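Local coordinates for protein NAD(P)H-flavin oxidoreductase (Staphylococcus epidermidis ATCC 12228, PDB 3GBH) that probably uses NAD(P)H to reduce flavin or related substrates, as an FMN-binding member of the nitroreductase family, at residues Glu34-Ala45 with Met146-His157. Residues are numbered along the deposited sequence; the frame is centred on the assembly and turned at random.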
ATOM      1  N   GLU B  34     -34.810  -0.353 -12.310  1.00 25.96           N
ATOM      2  CA  GLU B  34     -33.801  -0.270 -11.305  1.00 26.66           C
ATOM      3  C   GLU B  34     -33.696  -1.555 -10.462  1.00 26.36           C
ATOM      4  O   GLU B  34     -32.597  -2.052 -10.240  1.00 24.43           O
ATOM      5  CB  GLU B  34     -34.108   0.924 -10.432  1.00 28.30           C
ATOM      6  CG  GLU B  34     -33.039   1.202  -9.489  1.00 33.06           C
ATOM      7  CD  GLU B  34     -32.155   2.335  -9.870  1.00 33.17           C
ATOM      8  OE1 GLU B  34     -31.937   2.613 -11.073  1.00 36.68           O
ATOM      9  OE2 GLU B  34     -31.649   2.943  -8.926  1.00 31.39           O
HETATM   10  N   MSE B  35     -34.824  -2.092  -9.987  1.00 24.95           N
HETATM   11  CA  MSE B  35     -34.787  -3.379  -9.271  1.00 24.58           C
HETATM   12  C   MSE B  35     -34.144  -4.485 -10.119  1.00 23.74           C
HETATM   13  O   MSE B  35     -33.405  -5.341  -9.608  1.00 24.66           O
HETATM   14  CB  MSE B  35     -36.212  -3.809  -8.906  1.00 25.12           C
HETATM   15  CG  MSE B  35     -36.258  -5.074  -8.041  1.00 27.67           C
HETATM   16 SE   MSE B  35     -35.526  -4.753  -6.267  0.75 29.05          SE
HETATM   17  CE  MSE B  35     -37.012  -3.780  -5.507  1.00 26.69           C
ATOM     18  N   ASP B  36     -34.470  -4.495 -11.408  1.00 23.94           N
ATOM     19  CA  ASP B  36     -33.888  -5.463 -12.328  1.00 23.98           C
ATOM     20  C   ASP B  36     -32.367  -5.280 -12.519  1.00 23.90           C
ATOM     21  O   ASP B  36     -31.649  -6.258 -12.615  1.00 21.16           O
ATOM     22  CB  ASP B  36     -34.621  -5.441 -13.664  1.00 24.68           C
ATOM     23  CG  ASP B  36     -35.938  -6.213 -13.616  1.00 25.99           C
ATOM     24  OD1 ASP B  36     -36.259  -6.786 -12.552  1.00 26.31           O
ATOM     25  OD2 ASP B  36     -36.644  -6.218 -14.631  1.00 22.18           O
ATOM     26  N   GLU B  37     -31.891  -4.031 -12.567  1.00 24.55           N
ATOM     27  CA  GLU B  37     -30.448  -3.756 -12.598  1.00 25.88           C
ATOM     28  C   GLU B  37     -29.767  -4.295 -11.359  1.00 24.43           C
ATOM     29  O   GLU B  37     -28.744  -4.983 -11.439  1.00 22.42           O
ATOM     30  CB  GLU B  37     -30.159  -2.254 -12.682  1.00 26.33           C
ATOM     31  CG  GLU B  37     -30.430  -1.629 -13.998  1.00 30.78           C
ATOM     32  CD  GLU B  37     -30.185  -0.094 -13.980  1.00 32.92           C
ATOM     33  OE1 GLU B  37     -29.460   0.371 -13.063  1.00 41.17           O
ATOM     34  OE2 GLU B  37     -30.704   0.633 -14.864  1.00 44.49           O
ATOM     35  N   ILE B  38     -30.352  -4.004 -10.200  1.00 22.98           N
ATOM     36  CA  ILE B  38     -29.869  -4.535  -8.936  1.00 22.96           C
ATOM     37  C   ILE B  38     -29.796  -6.059  -8.928  1.00 23.08           C
ATOM     38  O   ILE B  38     -28.784  -6.632  -8.560  1.00 23.14           O
ATOM     39  CB  ILE B  38     -30.734  -4.015  -7.760  1.00 23.04           C
ATOM     40  CG1 ILE B  38     -30.535  -2.494  -7.593  1.00 23.90           C
ATOM     41  CG2 ILE B  38     -30.421  -4.774  -6.486  1.00 22.33           C
ATOM     42  CD1 ILE B  38     -31.586  -1.820  -6.653  1.00 21.07           C
ATOM     43  N   ILE B  39     -30.858  -6.731  -9.342  1.00 23.51           N
ATOM     44  CA  ILE B  39     -30.855  -8.203  -9.348  1.00 23.10           C
ATOM     45  C   ILE B  39     -29.900  -8.771 -10.409  1.00 23.19           C
ATOM     46  O   ILE B  39     -29.213  -9.768 -10.183  1.00 22.95           O
ATOM     47  CB  ILE B  39     -32.280  -8.744  -9.527  1.00 23.40           C
ATOM     48  CG1 ILE B  39     -33.116  -8.386  -8.283  1.00 23.70           C
ATOM     49  CG2 ILE B  39     -32.274 -10.286  -9.738  1.00 23.12           C
ATOM     50  CD1 ILE B  39     -34.631  -8.554  -8.502  1.00 25.39           C
ATOM     51  N   THR B  40     -29.845  -8.147 -11.574  1.00 24.35           N
ATOM     52  CA  THR B  40     -28.906  -8.572 -12.596  1.00 24.99           C
ATOM     53  C   THR B  40     -27.453  -8.605 -12.028  1.00 26.33           C
ATOM     54  O   THR B  40     -26.762  -9.606 -12.179  1.00 27.47           O
ATOM     55  CB  THR B  40     -29.003  -7.670 -13.833  1.00 25.51           C
ATOM     56  OG1 THR B  40     -30.320  -7.774 -14.399  1.00 23.75           O
ATOM     57  CG2 THR B  40     -27.952  -8.049 -14.913  1.00 22.46           C
ATOM     58  N   LYS B  41     -27.012  -7.524 -11.375  1.00 27.26           N
ATOM     59  CA  LYS B  41     -25.684  -7.474 -10.740  1.00 27.09           C
ATOM     60  C   LYS B  41     -25.488  -8.456  -9.626  1.00 26.06           C
ATOM     61  O   LYS B  41     -24.429  -9.029  -9.484  1.00 26.44           O
ATOM     62  CB  LYS B  41     -25.408  -6.085 -10.180  1.00 27.90           C
ATOM     63  CG  LYS B  41     -25.171  -5.075 -11.207  1.00 32.62           C
ATOM     64  CD  LYS B  41     -23.719  -5.105 -11.676  1.00 39.75           C
ATOM     65  CE  LYS B  41     -23.534  -4.263 -12.942  1.00 40.29           C
ATOM     66  NZ  LYS B  41     -22.621  -4.971 -13.889  1.00 39.54           N
ATOM     67  N   ALA B  42     -26.498  -8.630  -8.793  1.00 25.23           N
ATOM     68  CA  ALA B  42     -26.403  -9.532  -7.672  1.00 23.23           C
ATOM     69  C   ALA B  42     -26.179 -10.977  -8.123  1.00 23.80           C
ATOM     70  O   ALA B  42     -25.418 -11.731  -7.499  1.00 25.18           O
ATOM     71  CB  ALA B  42     -27.666  -9.430  -6.822  1.00 23.05           C
ATOM     72  N   THR B  43     -26.848 -11.374  -9.190  1.00 23.10           N
ATOM     73  CA  THR B  43     -26.798 -12.769  -9.645  1.00 23.68           C
ATOM     74  C   THR B  43     -25.535 -13.076 -10.456  1.00 22.81           C
ATOM     75  O   THR B  43     -25.370 -14.202 -10.927  1.00 21.86           O
ATOM     76  CB  THR B  43     -28.044 -13.117 -10.457  1.00 23.94           C
ATOM     77  OG1 THR B  43     -28.161 -12.200 -11.549  1.00 24.26           O
ATOM     78  CG2 THR B  43     -29.277 -13.062  -9.560  1.00 22.26           C
ATOM     79  N   LYS B  44     -24.633 -12.090 -10.593  1.00 24.19           N
ATOM     80  CA  LYS B  44     -23.229 -12.348 -11.005  1.00 25.64           C
ATOM     81  C   LYS B  44     -22.402 -13.027  -9.917  1.00 24.42           C
ATOM     82  O   LYS B  44     -21.260 -13.412 -10.150  1.00 25.10           O
ATOM     83  CB  LYS B  44     -22.524 -11.063 -11.465  1.00 25.70           C
ATOM     84  CG  LYS B  44     -23.037 -10.524 -12.762  1.00 25.82           C
ATOM     85  CD  LYS B  44     -22.421  -9.143 -13.180  1.00 30.58           C
ATOM     86  CE  LYS B  44     -20.972  -9.276 -13.619  1.00 34.82           C
ATOM     87  NZ  LYS B  44     -20.867 -10.086 -14.847  1.00 33.64           N
ATOM     88  N   ALA B  45     -22.964 -13.149  -8.719  1.00 24.79           N
ATOM     89  CA  ALA B  45     -22.381 -13.918  -7.626  1.00 24.31           C
ATOM     90  C   ALA B  45     -22.033 -15.322  -8.091  1.00 24.76           C
ATOM     91  O   ALA B  45     -22.702 -15.872  -8.970  1.00 23.88           O
ATOM     92  CB  ALA B  45     -23.383 -14.004  -6.463  1.00 22.17           C
HETATM   93  N   MSE B 146     -25.185 -14.429  -3.083  1.00 25.21           N
HETATM   94  CA  MSE B 146     -25.936 -13.514  -3.939  1.00 22.84           C
HETATM   95  C   MSE B 146     -26.571 -12.404  -3.097  1.00 23.65           C
HETATM   96  O   MSE B 146     -26.505 -11.244  -3.457  1.00 24.36           O
HETATM   97  CB  MSE B 146     -26.979 -14.295  -4.728  1.00 22.22           C
HETATM   98  CG  MSE B 146     -27.764 -13.515  -5.735  1.00 26.77           C
HETATM   99 SE   MSE B 146     -29.244 -12.554  -4.932  0.75 28.34          SE
HETATM  100  CE  MSE B 146     -30.306 -14.131  -4.377  1.00 22.83           C
ATOM    101  N   ALA B 147     -27.147 -12.762  -1.961  1.00 22.93           N
ATOM    102  CA  ALA B 147     -27.770 -11.773  -1.069  1.00 23.81           C
ATOM    103  C   ALA B 147     -26.813 -10.641  -0.637  1.00 24.67           C
ATOM    104  O   ALA B 147     -27.212  -9.450  -0.640  1.00 24.11           O
ATOM    105  CB  ALA B 147     -28.376 -12.452   0.162  1.00 23.52           C
HETATM  106  N   MSE B 148     -25.555 -10.983  -0.308  1.00 23.37           N
HETATM  107  CA  MSE B 148     -24.600  -9.953   0.099  1.00 23.32           C
HETATM  108  C   MSE B 148     -24.353  -9.012  -1.073  1.00 23.71           C
HETATM  109  O   MSE B 148     -24.373  -7.803  -0.934  1.00 23.89           O
HETATM  110  CB  MSE B 148     -23.271 -10.575   0.538  1.00 24.19           C
HETATM  111  CG  MSE B 148     -22.292  -9.554   1.070  1.00 22.50           C
HETATM  112 SE   MSE B 148     -22.781  -8.933   2.862  0.75 24.85          SE
HETATM  113  CE  MSE B 148     -23.314  -7.094   2.432  1.00 21.70           C
ATOM    114  N   GLN B 149     -24.090  -9.573  -2.243  1.00 23.59           N
ATOM    115  CA  GLN B 149     -23.861  -8.755  -3.400  1.00 24.19           C
ATOM    116  C   GLN B 149     -25.112  -7.915  -3.742  1.00 23.68           C
ATOM    117  O   GLN B 149     -24.982  -6.775  -4.157  1.00 24.04           O
ATOM    118  CB  GLN B 149     -23.355  -9.607  -4.558  1.00 25.47           C
ATOM    119  CG  GLN B 149     -22.892  -8.839  -5.757  1.00 28.27           C
ATOM    120  CD  GLN B 149     -21.918  -9.640  -6.605  1.00 31.81           C
ATOM    121  OE1 GLN B 149     -20.839  -9.988  -6.157  1.00 25.29           O
ATOM    122  NE2 GLN B 149     -22.308  -9.929  -7.846  1.00 28.39           N
ATOM    123  N   LEU B 150     -26.316  -8.448  -3.523  1.00 22.67           N
ATOM    124  CA  LEU B 150     -27.549  -7.653  -3.723  1.00 23.04           C
ATOM    125  C   LEU B 150     -27.603  -6.443  -2.777  1.00 23.92           C
ATOM    126  O   LEU B 150     -27.924  -5.330  -3.193  1.00 21.36           O
ATOM    127  CB  LEU B 150     -28.779  -8.536  -3.510  1.00 24.22           C
ATOM    128  CG  LEU B 150     -30.100  -8.002  -4.047  1.00 28.74           C
ATOM    129  CD1 LEU B 150     -31.022  -9.195  -4.342  1.00 30.39           C
ATOM    130  CD2 LEU B 150     -30.712  -6.976  -3.094  1.00 29.30           C
HETATM  131  N   MSE B 151     -27.259  -6.656  -1.513  1.00 22.90           N
HETATM  132  CA  MSE B 151     -27.267  -5.561  -0.533  1.00 23.60           C
HETATM  133  C   MSE B 151     -26.247  -4.471  -0.848  1.00 22.49           C
HETATM  134  O   MSE B 151     -26.540  -3.278  -0.715  1.00 21.29           O
HETATM  135  CB  MSE B 151     -27.078  -6.111   0.876  1.00 23.62           C
HETATM  136  CG  MSE B 151     -28.244  -6.972   1.351  1.00 22.78           C
HETATM  137 SE   MSE B 151     -28.095  -7.342   3.266  0.75 24.77          SE
HETATM  138  CE  MSE B 151     -27.043  -8.995   3.129  1.00 23.35           C
ATOM    139  N   LEU B 152     -25.066  -4.869  -1.318  1.00 22.52           N
ATOM    140  CA  LEU B 152     -24.049  -3.900  -1.714  1.00 22.96           C
ATOM    141  C   LEU B 152     -24.490  -3.110  -2.944  1.00 22.28           C
ATOM    142  O   LEU B 152     -24.400  -1.879  -2.978  1.00 22.04           O
ATOM    143  CB  LEU B 152     -22.679  -4.583  -1.934  1.00 21.50           C
ATOM    144  CG  LEU B 152     -22.096  -5.127  -0.625  1.00 21.25           C
ATOM    145  CD1 LEU B 152     -20.918  -6.088  -0.862  1.00 20.56           C
ATOM    146  CD2 LEU B 152     -21.696  -4.010   0.286  1.00 20.45           C
ATOM    147  N   THR B 153     -25.004  -3.813  -3.941  1.00 22.68           N
ATOM    148  CA  THR B 153     -25.474  -3.156  -5.176  1.00 22.61           C
ATOM    149  C   THR B 153     -26.633  -2.226  -4.891  1.00 22.21           C
ATOM    150  O   THR B 153     -26.698  -1.120  -5.422  1.00 21.30           O
ATOM    151  CB  THR B 153     -25.879  -4.178  -6.284  1.00 22.85           C
ATOM    152  OG1 THR B 153     -24.779  -5.060  -6.508  1.00 27.39           O
ATOM    153  CG2 THR B 153     -26.200  -3.420  -7.598  1.00 22.18           C
ATOM    154  N   ALA B 154     -27.546  -2.661  -4.021  1.00 21.86           N
ATOM    155  CA  ALA B 154     -28.664  -1.796  -3.624  1.00 21.82           C
ATOM    156  C   ALA B 154     -28.116  -0.490  -3.034  1.00 22.16           C
ATOM    157  O   ALA B 154     -28.539   0.637  -3.416  1.00 20.34           O
ATOM    158  CB  ALA B 154     -29.578  -2.532  -2.616  1.00 19.42           C
ATOM    159  N   LYS B 155     -27.124  -0.623  -2.156  1.00 21.13           N
ATOM    160  CA  LYS B 155     -26.495   0.559  -1.558  1.00 21.58           C
ATOM    161  C   LYS B 155     -25.797   1.441  -2.597  1.00 21.32           C
ATOM    162  O   LYS B 155     -25.831   2.673  -2.500  1.00 20.84           O
ATOM    163  CB  LYS B 155     -25.530   0.159  -0.458  1.00 24.22           C
ATOM    164  CG  LYS B 155     -24.963   1.318   0.337  1.00 26.87           C
ATOM    165  CD  LYS B 155     -25.925   1.812   1.382  1.00 26.60           C
ATOM    166  CE  LYS B 155     -25.912   3.310   1.515  1.00 29.32           C
ATOM    167  NZ  LYS B 155     -27.043   3.857   0.768  1.00 32.95           N
ATOM    168  N   ALA B 156     -25.177   0.835  -3.608  1.00 22.06           N
ATOM    169  CA  ALA B 156     -24.516   1.609  -4.670  1.00 20.65           C
ATOM    170  C   ALA B 156     -25.519   2.439  -5.461  1.00 21.34           C
ATOM    171  O   ALA B 156     -25.189   3.521  -6.018  1.00 21.54           O
ATOM    172  CB  ALA B 156     -23.722   0.665  -5.594  1.00 22.20           C
ATOM    173  N   HIS B 157     -26.749   1.949  -5.525  1.00 22.25           N
ATOM    174  CA  HIS B 157     -27.858   2.666  -6.182  1.00 22.04           C
ATOM    175  C   HIS B 157     -28.515   3.701  -5.299  1.00 21.78           C
ATOM    176  O   HIS B 157     -29.413   4.415  -5.751  1.00 22.81           O
ATOM    177  CB  HIS B 157     -28.933   1.681  -6.645  1.00 23.02           C
ATOM    178  CG  HIS B 157     -28.581   0.954  -7.893  1.00 22.05           C
ATOM    179  ND1 HIS B 157     -29.304   1.096  -9.061  1.00 25.53           N
ATOM    180  CD2 HIS B 157     -27.607   0.051  -8.151  1.00 21.17           C
ATOM    181  CE1 HIS B 157     -28.774   0.320  -9.992  1.00 25.74           C
ATOM    182  NE2 HIS B 157     -27.746  -0.325  -9.464  1.00 26.44           N
TER
HETATM  183  O   HOH W   1     -31.711   5.083  -7.626  1.00 41.49           O
HETATM  184  O   HOH W   2     -19.530 -11.657  -7.902  1.00 19.59           O
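Ala-42 and Leu-150 meet where two helices of the FMN-dependent nitroreductase fold, 32-42 and 132-156, pack against each other roughly antiparallel, their local axes 138° apart. Alanine suits this place because its lone methyl lets the backbones approach: Ala-42 CB rests 3.6 Å from Leu-150 CB. Met-146, a selenomethionine, bends at chi2 and chi3, which brings its SE to 4.0 Å from the same Ala-42 CB; beyond it lie Trp-54 and Ile-56 of strand 54-59. One turn back along the first helix, Ile-38 CG2 touches Leu-150 CD2. Thr-153 turns its methyl to the CB of Lys-41 and its hydroxyl back to Gln-149 O, a polar group thus satisfied within its own helix. The amine of Lys-41 leads away to Asn-16 of the second subunit.

Polar side chains join the helices on either side of this apolar centre. Gln-149, with CG trans to its backbone N (chi1 -171°) and the chain extended beyond CG, is long enough for NE2 to give Lys-41 O a 2.8 Å hydrogen bond where the first helix finishes; that carbonyl also accepts from Lys-44 N. At the other end, His-157 follows directly on the last turn of the second helix. Ile-38 CG1 sits over the centre of its ring in a CH-pi contact, and Glu-37 OE1 approaches the ring edge at CE1. Glu-34, bent at chi2, is also salt-bridged to Arg-7, and a water joins its OE2 to His-157 O. Carboxylate and imidazole stand nearly perpendicular, and His-157 ND1 donates in its own ring plane to Glu-34 OE2, 3.0 Å away, meeting that oxygen from above the carboxylate plane rather than within it.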